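Local coordinates for beta-galactosidase (Trichoderma reesei, PDB 3OG2), which probably hydrolyses terminal non-reducing beta-D-galactose residues from beta-D-galactosides, as a glycoprotein of glycoside hydrolase family 35 built on a TIM-barrel domain, at residues 388-397 with 407-415; 418-427 with 442-453. One frame throughout, in Å; residues are numbered along the deposited sequence.

Contact 1: 388-397 with 407-415. With NAG (2-acetamido-2-deoxy-beta-D-glucopyranose), chain D.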
loop_
_atom_site.group_PDB
_atom_site.type_symbol
_atom_site.label_atom_id
_atom_site.label_comp_id
_atom_site.label_asym_id
_atom_site.label_seq_id
_atom_site.Cartn_x
_atom_site.Cartn_y
_atom_site.Cartn_z
ATOM N N TYR A 388 -38.536 -1.358 4.177
ATOM C CA TYR A 388 -38.356 0.038 3.744
ATOM C C TYR A 388 -38.578 0.141 2.249
ATOM O O TYR A 388 -38.409 1.232 1.708
ATOM C CB TYR A 388 -36.965 0.568 4.135
ATOM C CG TYR A 388 -36.812 0.672 5.634
ATOM C CD1 TYR A 388 -37.347 1.795 6.312
ATOM C CD2 TYR A 388 -36.213 -0.317 6.402
ATOM C CE1 TYR A 388 -37.241 1.906 7.681
ATOM C CE2 TYR A 388 -36.086 -0.221 7.775
ATOM C CZ TYR A 388 -36.613 0.898 8.396
ATOM O OH TYR A 388 -36.469 0.982 9.753
ATOM N N SER A 389 -38.951 -0.950 1.606
ATOM C CA SER A 389 -39.408 -0.935 0.214
ATOM C C SER A 389 -40.385 -2.084 0.041
ATOM O O SER A 389 -40.273 -3.086 0.761
ATOM C CB SER A 389 -38.195 -1.069 -0.703
ATOM O OG SER A 389 -38.557 -1.245 -2.041
ATOM N N ASP A 390 -41.298 -1.948 -0.877
ATOM C CA ASP A 390 -42.217 -3.070 -1.163
ATOM C C ASP A 390 -41.436 -4.162 -1.859
ATOM O O ASP A 390 -41.698 -5.358 -1.759
ATOM C CB ASP A 390 -43.355 -2.529 -2.017
ATOM C CG ASP A 390 -44.423 -3.538 -2.324
ATOM O OD1 ASP A 390 -44.882 -4.280 -1.416
ATOM O OD2 ASP A 390 -44.806 -3.636 -3.494
ATOM N N SER A 391 -40.421 -3.771 -2.633
ATOM C CA SER A 391 -39.499 -4.646 -3.316
ATOM C C SER A 391 -38.786 -5.619 -2.400
ATOM O O SER A 391 -38.181 -5.129 -1.456
ATOM C CB SER A 391 -38.335 -3.818 -3.912
ATOM O OG SER A 391 -38.731 -3.136 -5.074
ATOM N N GLN A 392 -38.780 -6.916 -2.666
ATOM C CA GLN A 392 -37.969 -7.906 -2.002
ATOM C C GLN A 392 -36.622 -8.117 -2.683
ATOM O O GLN A 392 -35.829 -8.911 -2.175
ATOM C CB GLN A 392 -38.770 -9.224 -2.024
ATOM C CG GLN A 392 -40.182 -9.004 -1.511
ATOM C CD GLN A 392 -40.109 -8.122 -0.269
ATOM O OE1 GLN A 392 -40.225 -6.898 -0.369
ATOM N NE2 GLN A 392 -39.909 -8.797 0.862
ATOM N N ASN A 393 -36.381 -7.464 -3.812
ATOM C CA ASN A 393 -35.137 -7.698 -4.542
ATOM C C ASN A 393 -34.020 -6.803 -4.040
ATOM O O ASN A 393 -32.896 -6.862 -4.562
ATOM C CB ASN A 393 -35.399 -7.430 -6.035
ATOM C CG ASN A 393 -36.420 -8.440 -6.556
ATOM O OD1 ASN A 393 -36.094 -9.627 -6.619
ATOM N ND2 ASN A 393 -37.590 -7.882 -6.861
ATOM N N ILE A 394 -34.267 -5.985 -3.039
ATOM C CA ILE A 394 -33.209 -5.160 -2.463
ATOM C C ILE A 394 -33.281 -5.340 -0.951
ATOM O O ILE A 394 -34.336 -5.615 -0.386
ATOM C CB ILE A 394 -33.333 -3.693 -2.861
ATOM C CG1 ILE A 394 -34.678 -3.147 -2.453
ATOM C CG2 ILE A 394 -33.078 -3.479 -4.363
ATOM C CD1 ILE A 394 -34.908 -1.677 -2.685
ATOM N N VAL A 395 -32.090 -5.182 -0.369
ATOM C CA VAL A 395 -31.910 -5.205 1.066
ATOM C C VAL A 395 -31.632 -3.774 1.507
ATOM O O VAL A 395 -30.854 -3.046 0.850
ATOM C CB VAL A 395 -30.800 -6.185 1.480
ATOM C CG1 VAL A 395 -30.348 -5.915 2.916
ATOM C CG2 VAL A 395 -31.285 -7.611 1.365
ATOM N N ILE A 396 -32.242 -3.335 2.591
ATOM C CA ILE A 396 -32.016 -1.988 3.111
ATOM C C ILE A 396 -31.617 -2.080 4.565
ATOM O O ILE A 396 -32.332 -2.727 5.373
ATOM C CB ILE A 396 -33.284 -1.109 2.926
ATOM C CG1 ILE A 396 -33.643 -1.050 1.437
ATOM C CG2 ILE A 396 -33.077 0.252 3.567
ATOM C CD1 ILE A 396 -34.951 -0.296 1.146
ATOM N N THR A 397 -30.514 -1.463 4.936
ATOM C CA THR A 397 -30.129 -1.379 6.342
ATOM C C THR A 397 -30.302 0.034 6.823
ATOM O O THR A 397 -29.687 0.927 6.255
ATOM C CB THR A 397 -28.656 -1.805 6.523
ATOM O OG1 THR A 397 -28.467 -3.120 5.953
ATOM C CG2 THR A 397 -28.316 -1.853 8.008
ATOM N N PHE A 407 -30.220 7.269 7.834
ATOM C CA PHE A 407 -29.473 6.847 6.654
ATOM C C PHE A 407 -29.949 5.471 6.261
ATOM O O PHE A 407 -30.267 4.646 7.174
ATOM C CB PHE A 407 -27.952 6.797 6.961
ATOM C CG PHE A 407 -27.380 8.134 7.344
ATOM C CD1 PHE A 407 -27.558 8.659 8.615
ATOM C CD2 PHE A 407 -26.680 8.905 6.383
ATOM C CE1 PHE A 407 -27.092 9.915 9.008
ATOM C CE2 PHE A 407 -26.173 10.147 6.775
ATOM C CZ PHE A 407 -26.392 10.663 8.039
ATOM N N PHE A 408 -30.036 5.148 4.995
ATOM C CA PHE A 408 -30.534 3.835 4.564
ATOM C C PHE A 408 -29.614 3.313 3.487
ATOM O O PHE A 408 -29.484 3.939 2.423
ATOM C CB PHE A 408 -31.961 3.936 4.000
ATOM C CG PHE A 408 -32.901 4.547 5.038
ATOM C CD1 PHE A 408 -33.037 5.918 5.150
ATOM C CD2 PHE A 408 -33.566 3.671 5.915
ATOM C CE1 PHE A 408 -33.835 6.438 6.130
ATOM C CE2 PHE A 408 -34.387 4.218 6.908
ATOM C CZ PHE A 408 -34.467 5.592 7.021
ATOM N N VAL A 409 -28.946 2.205 3.782
ATOM C CA VAL A 409 -28.027 1.644 2.800
ATOM C C VAL A 409 -28.770 0.583 1.994
ATOM O O VAL A 409 -29.263 -0.423 2.555
ATOM C CB VAL A 409 -26.778 1.049 3.503
ATOM C CG1 VAL A 409 -25.849 0.465 2.414
ATOM C CG2 VAL A 409 -26.122 2.110 4.360
ATOM N N VAL A 410 -28.849 0.794 0.696
ATOM C CA VAL A 410 -29.602 -0.074 -0.202
ATOM C C VAL A 410 -28.652 -0.884 -1.062
ATOM O O VAL A 410 -27.690 -0.334 -1.619
ATOM C CB VAL A 410 -30.512 0.793 -1.110
ATOM C CG1 VAL A 410 -31.366 -0.102 -2.000
ATOM C CG2 VAL A 410 -31.358 1.788 -0.302
ATOM N N ARG A 411 -28.878 -2.205 -1.164
ATOM C CA ARG A 411 -28.076 -3.049 -2.038
ATOM C C ARG A 411 -29.011 -4.055 -2.695
ATOM O O ARG A 411 -30.156 -4.267 -2.261
ATOM C CB ARG A 411 -26.957 -3.770 -1.261
ATOM C CG ARG A 411 -27.481 -4.706 -0.182
ATOM C CD ARG A 411 -26.349 -5.603 0.277
ATOM N NE ARG A 411 -26.614 -6.455 1.417
ATOM C CZ ARG A 411 -27.204 -7.645 1.281
ATOM N NH1 ARG A 411 -27.618 -8.116 0.106
ATOM N NH2 ARG A 411 -27.367 -8.376 2.396
ATOM N N HIS A 412 -28.510 -4.721 -3.732
ATOM C CA HIS A 412 -29.274 -5.867 -4.243
ATOM C C HIS A 412 -29.326 -6.971 -3.189
ATOM O O HIS A 412 -28.361 -7.237 -2.466
ATOM C CB HIS A 412 -28.597 -6.420 -5.502
ATOM C CG HIS A 412 -28.673 -5.480 -6.671
ATOM N ND1 HIS A 412 -29.781 -5.372 -7.467
ATOM C CD2 HIS A 412 -27.769 -4.600 -7.179
ATOM C CE1 HIS A 412 -29.582 -4.478 -8.425
ATOM N NE2 HIS A 412 -28.352 -3.998 -8.259
ATOM N N ALA A 413 -30.448 -7.680 -3.124
ATOM C CA ALA A 413 -30.580 -8.760 -2.159
ATOM C C ALA A 413 -29.535 -9.852 -2.348
ATOM O O ALA A 413 -28.992 -10.376 -1.380
ATOM C CB ALA A 413 -31.970 -9.414 -2.281
ATOM N N ASN A 414 -29.245 -10.238 -3.599
ATOM C CA ASN A 414 -28.047 -10.963 -3.959
ATOM C C ASN A 414 -26.973 -9.901 -4.180
ATOM O O ASN A 414 -26.992 -9.203 -5.173
ATOM C CB ASN A 414 -28.298 -11.793 -5.227
ATOM C CG ASN A 414 -26.997 -12.440 -5.679
ATOM O OD1 ASN A 414 -25.921 -12.289 -5.103
ATOM N ND2 ASN A 414 -27.077 -13.144 -6.809
ATOM N N TYR A 415 -26.044 -9.781 -3.240
ATOM C CA TYR A 415 -25.113 -8.668 -3.220
ATOM C C TYR A 415 -24.245 -8.681 -4.480
ATOM O O TYR A 415 -23.651 -7.632 -4.775
ATOM C CB TYR A 415 -24.234 -8.656 -1.947
ATOM C CG TYR A 415 -22.990 -9.518 -2.091
ATOM C CD1 TYR A 415 -23.033 -10.902 -1.925
ATOM C CD2 TYR A 415 -21.781 -8.927 -2.388
ATOM C CE1 TYR A 415 -21.937 -11.709 -2.050
ATOM C CE2 TYR A 415 -20.648 -9.696 -2.547
ATOM C CZ TYR A 415 -20.726 -11.062 -2.368
ATOM O OH TYR A 415 -19.583 -11.786 -2.522
HETATM C C1 NAG D . -25.879 -13.501 -7.548
HETATM C C2 NAG D . -26.217 -14.921 -7.974
HETATM C C3 NAG D . -25.147 -15.450 -8.914
HETATM C C4 NAG D . -24.621 -14.495 -9.993
HETATM C C5 NAG D . -24.410 -13.066 -9.451
HETATM C C6 NAG D . -24.194 -12.010 -10.527
HETATM C C7 NAG D . -27.410 -16.152 -6.171
HETATM C C8 NAG D . -27.181 -16.795 -4.826
HETATM N N2 NAG D . -26.311 -15.834 -6.848
HETATM O O3 NAG D . -25.473 -16.742 -9.371
HETATM O O4 NAG D . -23.375 -14.999 -10.404
HETATM O O5 NAG D . -25.567 -12.756 -8.704
HETATM O O6 NAG D . -25.412 -11.831 -11.268
HETATM O O7 NAG D . -28.525 -16.327 -6.688
HETATM O O HOH W 1 -31.922 -6.915 -7.156
HETATM O O HOH W 2 -27.907 -2.864 3.283
#

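Contact 2: 418-427 with 442-453. With NAG (2-acetamido-2-deoxy-beta-D-glucopyranose), chain D.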
loop_
_atom_site.group_PDB
_atom_site.type_symbol
_atom_site.label_atom_id
_atom_site.label_comp_id
_atom_site.label_asym_id
_atom_site.label_seq_id
_atom_site.Cartn_x
_atom_site.Cartn_y
_atom_site.Cartn_z
ATOM N N THR A 418 -25.526 -8.401 -10.897
ATOM C CA THR A 418 -25.197 -7.394 -11.886
ATOM C C THR A 418 -26.455 -6.952 -12.614
ATOM O O THR A 418 -26.362 -6.221 -13.611
ATOM C CB THR A 418 -24.219 -7.968 -12.928
ATOM O OG1 THR A 418 -24.784 -9.156 -13.490
ATOM C CG2 THR A 418 -22.892 -8.336 -12.219
ATOM N N ASP A 419 -27.617 -7.366 -12.135
ATOM C CA ASP A 419 -28.830 -6.887 -12.770
ATOM C C ASP A 419 -29.232 -5.509 -12.283
ATOM O O ASP A 419 -28.718 -4.980 -11.301
ATOM C CB ASP A 419 -29.966 -7.858 -12.435
ATOM C CG ASP A 419 -29.704 -9.202 -13.092
ATOM O OD1 ASP A 419 -29.083 -9.205 -14.174
ATOM O OD2 ASP A 419 -30.096 -10.223 -12.522
ATOM N N THR A 420 -30.172 -4.918 -13.016
ATOM C CA THR A 420 -30.765 -3.648 -12.620
ATOM C C THR A 420 -32.112 -3.875 -11.958
ATOM O O THR A 420 -32.957 -4.623 -12.452
ATOM C CB THR A 420 -30.943 -2.703 -13.826
ATOM O OG1 THR A 420 -29.639 -2.340 -14.294
ATOM C CG2 THR A 420 -31.562 -1.391 -13.424
ATOM N N ALA A 421 -32.356 -3.246 -10.829
ATOM C CA ALA A 421 -33.590 -3.305 -10.086
ATOM C C ALA A 421 -34.287 -1.964 -10.090
ATOM O O ALA A 421 -33.649 -0.943 -9.940
ATOM C CB ALA A 421 -33.235 -3.696 -8.651
ATOM N N SER A 422 -35.587 -1.965 -10.290
ATOM C CA SER A 422 -36.459 -0.810 -10.123
ATOM C C SER A 422 -37.157 -0.908 -8.790
ATOM O O SER A 422 -37.634 -1.981 -8.420
ATOM C CB SER A 422 -37.544 -0.827 -11.205
ATOM O OG SER A 422 -36.902 -0.729 -12.493
ATOM N N TYR A 423 -37.220 0.190 -8.035
ATOM C CA TYR A 423 -37.788 0.124 -6.710
ATOM C C TYR A 423 -38.297 1.496 -6.281
ATOM O O TYR A 423 -38.009 2.520 -6.934
ATOM C CB TYR A 423 -36.728 -0.416 -5.728
ATOM C CG TYR A 423 -35.588 0.502 -5.397
ATOM C CD1 TYR A 423 -34.544 0.656 -6.304
ATOM C CD2 TYR A 423 -35.521 1.223 -4.200
ATOM C CE1 TYR A 423 -33.463 1.496 -6.025
ATOM C CE2 TYR A 423 -34.442 2.056 -3.902
ATOM C CZ TYR A 423 -33.418 2.181 -4.832
ATOM O OH TYR A 423 -32.379 3.040 -4.536
ATOM N N THR A 424 -39.025 1.480 -5.171
ATOM C CA THR A 424 -39.373 2.666 -4.449
ATOM C C THR A 424 -39.042 2.404 -2.985
ATOM O O THR A 424 -38.827 1.240 -2.614
ATOM C CB THR A 424 -40.868 3.046 -4.602
ATOM O OG1 THR A 424 -41.584 1.995 -3.989
ATOM C CG2 THR A 424 -41.273 3.181 -6.082
ATOM N N VAL A 425 -38.996 3.469 -2.183
ATOM C CA VAL A 425 -38.747 3.263 -0.736
ATOM C C VAL A 425 -39.857 3.916 0.060
ATOM O O VAL A 425 -40.546 4.835 -0.385
ATOM C CB VAL A 425 -37.368 3.801 -0.265
ATOM C CG1 VAL A 425 -36.263 2.970 -0.890
ATOM C CG2 VAL A 425 -37.235 5.246 -0.658
ATOM N N LYS A 426 -40.041 3.447 1.280
ATOM C CA LYS A 426 -40.978 4.048 2.226
ATOM C C LYS A 426 -40.139 4.333 3.473
ATOM O O LYS A 426 -39.710 3.376 4.154
ATOM C CB LYS A 426 -42.181 3.128 2.508
ATOM C CG LYS A 426 -43.140 3.792 3.466
ATOM C CD LYS A 426 -44.441 3.018 3.659
ATOM C CE LYS A 426 -45.501 4.081 3.968
ATOM N NZ LYS A 426 -44.990 5.490 3.797
ATOM N N LEU A 427 -39.842 5.617 3.749
ATOM C CA LEU A 427 -38.833 5.959 4.755
ATOM C C LEU A 427 -39.466 6.828 5.832
ATOM O O LEU A 427 -40.332 7.660 5.530
ATOM C CB LEU A 427 -37.650 6.740 4.144
ATOM C CG LEU A 427 -36.921 6.008 3.018
ATOM C CD1 LEU A 427 -35.778 6.838 2.457
ATOM C CD2 LEU A 427 -36.377 4.651 3.447
ATOM N N SER A 442 -39.926 5.530 -10.576
ATOM C CA SER A 442 -39.178 4.508 -9.842
ATOM C C SER A 442 -37.703 4.865 -9.767
ATOM O O SER A 442 -37.179 5.455 -10.706
ATOM C CB SER A 442 -39.242 3.103 -10.503
ATOM O OG SER A 442 -40.569 2.622 -10.484
ATOM N N LEU A 443 -37.097 4.512 -8.642
ATOM C CA LEU A 443 -35.655 4.516 -8.511
ATOM C C LEU A 443 -35.039 3.311 -9.187
ATOM O O LEU A 443 -35.718 2.285 -9.368
ATOM C CB LEU A 443 -35.293 4.443 -7.026
ATOM C CG LEU A 443 -35.975 5.546 -6.208
ATOM C CD1 LEU A 443 -35.717 5.318 -4.722
ATOM C CD2 LEU A 443 -35.586 6.965 -6.590
ATOM N N THR A 444 -33.761 3.413 -9.515
ATOM C CA THR A 444 -33.019 2.357 -10.188
ATOM C C THR A 444 -31.774 2.037 -9.386
ATOM O O THR A 444 -31.059 2.942 -8.936
ATOM C CB THR A 444 -32.565 2.845 -11.614
ATOM O OG1 THR A 444 -33.757 3.087 -12.388
ATOM C CG2 THR A 444 -31.739 1.792 -12.344
ATOM N N LEU A 445 -31.507 0.752 -9.220
ATOM C CA LEU A 445 -30.227 0.275 -8.643
ATOM C C LEU A 445 -29.598 -0.584 -9.740
ATOM O O LEU A 445 -30.121 -1.693 -10.023
ATOM C CB LEU A 445 -30.432 -0.463 -7.312
ATOM C CG LEU A 445 -29.087 -0.781 -6.619
ATOM C CD1 LEU A 445 -28.484 0.470 -6.032
ATOM C CD2 LEU A 445 -29.302 -1.848 -5.553
ATOM N N THR A 446 -28.550 -0.130 -10.395
ATOM C CA THR A 446 -27.918 -0.896 -11.484
ATOM C C THR A 446 -26.960 -1.923 -10.914
ATOM O O THR A 446 -26.848 -2.069 -9.659
ATOM C CB THR A 446 -27.221 0.064 -12.473
ATOM O OG1 THR A 446 -26.141 0.748 -11.819
ATOM C CG2 THR A 446 -28.211 1.122 -12.968
ATOM N N GLY A 447 -26.287 -2.694 -11.741
ATOM C CA GLY A 447 -25.513 -3.818 -11.267
ATOM C C GLY A 447 -24.364 -3.429 -10.336
ATOM O O GLY A 447 -23.671 -2.436 -10.581
ATOM N N ARG A 448 -24.196 -4.228 -9.292
ATOM C CA ARG A 448 -23.084 -4.007 -8.315
ATOM C C ARG A 448 -22.971 -2.559 -7.906
ATOM O O ARG A 448 -21.890 -1.963 -7.847
ATOM C CB ARG A 448 -21.779 -4.569 -8.883
ATOM C CG ARG A 448 -21.912 -6.089 -8.884
ATOM C CD ARG A 448 -20.658 -6.786 -9.362
ATOM N NE ARG A 448 -20.876 -8.228 -9.281
ATOM C CZ ARG A 448 -19.982 -9.150 -9.602
ATOM N NH1 ARG A 448 -18.773 -8.798 -10.019
ATOM N NH2 ARG A 448 -20.329 -10.430 -9.496
ATOM N N ASP A 449 -24.124 -1.999 -7.561
ATOM C CA ASP A 449 -24.190 -0.653 -6.968
ATOM C C ASP A 449 -24.866 -0.749 -5.617
ATOM O O ASP A 449 -25.631 -1.681 -5.338
ATOM C CB ASP A 449 -24.908 0.319 -7.909
ATOM C CG ASP A 449 -24.603 1.749 -7.548
ATOM O OD1 ASP A 449 -23.727 2.079 -6.686
ATOM O OD2 ASP A 449 -25.282 2.676 -8.084
ATOM N N SER A 450 -24.570 0.221 -4.783
ATOM C CA SER A 450 -25.250 0.389 -3.480
ATOM C C SER A 450 -25.378 1.885 -3.236
ATOM O O SER A 450 -24.515 2.656 -3.626
ATOM C CB SER A 450 -24.408 -0.278 -2.401
ATOM O OG SER A 450 -24.968 -0.085 -1.119
ATOM N N LYS A 451 -26.477 2.293 -2.605
ATOM C CA LYS A 451 -26.722 3.711 -2.392
ATOM C C LYS A 451 -27.020 3.967 -0.946
ATOM O O LYS A 451 -27.537 3.075 -0.292
ATOM C CB LYS A 451 -27.924 4.196 -3.215
ATOM C CG LYS A 451 -27.550 4.079 -4.706
ATOM C CD LYS A 451 -28.158 5.140 -5.578
ATOM C CE LYS A 451 -28.006 4.694 -7.031
ATOM N NZ LYS A 451 -26.745 5.274 -7.585
ATOM N N ILE A 452 -26.747 5.174 -0.501
ATOM C CA ILE A 452 -27.210 5.655 0.784
ATOM C C ILE A 452 -28.254 6.738 0.527
ATOM O O ILE A 452 -27.996 7.779 -0.060
ATOM C CB ILE A 452 -26.067 6.177 1.669
ATOM C CG1 ILE A 452 -24.820 5.313 1.454
ATOM C CG2 ILE A 452 -26.524 6.278 3.123
ATOM C CD1 ILE A 452 -24.166 4.719 2.688
ATOM N N HIS A 453 -29.495 6.458 0.971
ATOM C CA HIS A 453 -30.570 7.451 0.962
ATOM C C HIS A 453 -30.633 8.067 2.352
ATOM O O HIS A 453 -30.249 7.421 3.332
ATOM C CB HIS A 453 -31.907 6.847 0.590
ATOM C CG HIS A 453 -31.907 6.116 -0.715
ATOM N ND1 HIS A 453 -31.219 6.538 -1.848
ATOM C CD2 HIS A 453 -32.532 4.994 -1.096
ATOM C CE1 HIS A 453 -31.435 5.681 -2.857
ATOM N NE2 HIS A 453 -32.228 4.722 -2.412
HETATM C C1 NAG D . -25.879 -13.501 -7.548
HETATM C C2 NAG D . -26.217 -14.921 -7.974
HETATM C C3 NAG D . -25.147 -15.450 -8.914
HETATM C C4 NAG D . -24.621 -14.495 -9.993
HETATM C C5 NAG D . -24.410 -13.066 -9.451
HETATM C C6 NAG D . -24.194 -12.010 -10.527
HETATM C C7 NAG D . -27.410 -16.152 -6.171
HETATM C C8 NAG D . -27.181 -16.795 -4.826
HETATM N N2 NAG D . -26.311 -15.834 -6.848
HETATM O O3 NAG D . -25.473 -16.742 -9.371
HETATM O O4 NAG D . -23.375 -14.999 -10.404
HETATM O O5 NAG D . -25.567 -12.756 -8.704
HETATM O O6 NAG D . -25.412 -11.831 -11.268
HETATM O O7 NAG D . -28.525 -16.327 -6.688
HETATM O O HOH W 3 -26.615 -2.709 -14.473
HETATM O O HOH W 4 -36.207 2.058 -12.727
HETATM O O HOH W 5 -31.403 4.659 -6.709
#

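Contact 1: 388-397 with 407-415
V395 and R411 face each other in a hydrogen-bonded antiparallel pair, and their side chains run side by side on the same face of the sheet. R411 starts with CG wedged between the backbone N and the carbonyl carbon (chi1 62°) and then stays extended to NE, which lays the flat guanidinium over the valine: V395 CB sits under its centre, 3.9 Å from R411 CZ. R411 NH1 donates to two carbonyls of its own segment, at 2.8 Å to H412 O and 3.0 Å to A413 O, both close to the guanidinium plane, so the group is fixed in rotation as well as in place. The CG2 branch of V395 leans on A413.

On the opposite face I396 and V410 also lie side by side, I396 CG1 against V410 CG2 at 4.0 Å. I396 CG2 reaches the edge of the F408 ring, near its plane, and touches F408 CB. Beyond it the rings of Y388 and F408 are inclined at 50° with centroids 5.3 Å apart, an oblique pair in which F408 CE2 lies over one face of the tyrosine.

The backbones form the two-stranded ladder of a beta hairpin, V395 and T397 exchanging paired bonds with R411 and V409. Past the last rung, A413 N still donates to N393 O (3.0 Å), but from 48° out of the carbonyl plane; a water joins that same oxygen to H412 ND1, while NE2 of the imidazole bonds to T446 O. N414 follows, its ND2 covalently bonded to NAG C1, so the hairpin ends beside an N-glycan.

Within the antiparallel sheet, strand 406-412 has strand 450-459 on its other side, while Y423 and L427 of strand 421-427 pack on I394 and F408.

Contact 2: 418-427 with 442-453
Y423 carries CG between its backbone N and carbonyl carbon (chi1 71°), a torsion that swings the ring across to L443 and sends its hydroxyl on to H453. L443 crosses the tyrosine obliquely: L443 CB lies over one face of the Y423 ring, 3.7 Å from the centroid and 17° off the normal, a CH-pi contact, while L443 CD1 touches Y423 CE2 at 3.6 Å. L445 CB meets Y423 CE1. At the far end Y423 OH and H453 NE2 are 2.7 Å apart in a hydrogen bond of undecided direction, H453 NE2 lying near the plane of the tyrosine ring and Y423 OH near that of the imidazole; a water links the same hydroxyl to T444 O.

Strands 421-423 and 443-445 run antiparallel at 149°, with A421-L445 and Y423-L443 as hydrogen-bonded pairs. They belong to a three-stranded antiparallel sheet in which 421-427 is the central strand and 434-436 flanks it. The tyrosine-histidine bond ties this small sheet to strand 450-459 of the larger one.

On the S422-T444 face, T420 CG2 presses T444 CG2 at 3.4 Å, tighter than usual for two methyls. Toward the glycan, T418 CG2 covers one face of the R448 guanidinium, 3.6 Å from R448 NE. That nitrogen donates to S416 O and R448 NH1 to S250 O, whereas T418 N makes a weak bond to NAG O6.

From the N terminus, the chain passes through 388-397, turns, and returns along 407-415, closing contact 1 as a beta hairpin. Only then does 418-427 begin; after strand 434-436, residues 442-453 come back to it and close contact 2. The two are therefore in series, neither nested nor crossed, with centres about 8 Å apart. Segment 442-453 belongs to both sheets: strand 443-445 pairs in the small sheet, and strand 450-459 adjoins 406-412 in the large one. S389 OG to T424 O (2.6 Å) and S450 OG to V410 O (2.8 Å) are probable hydrogen bonds joining the contacts, and the NAG on N414 reaches both.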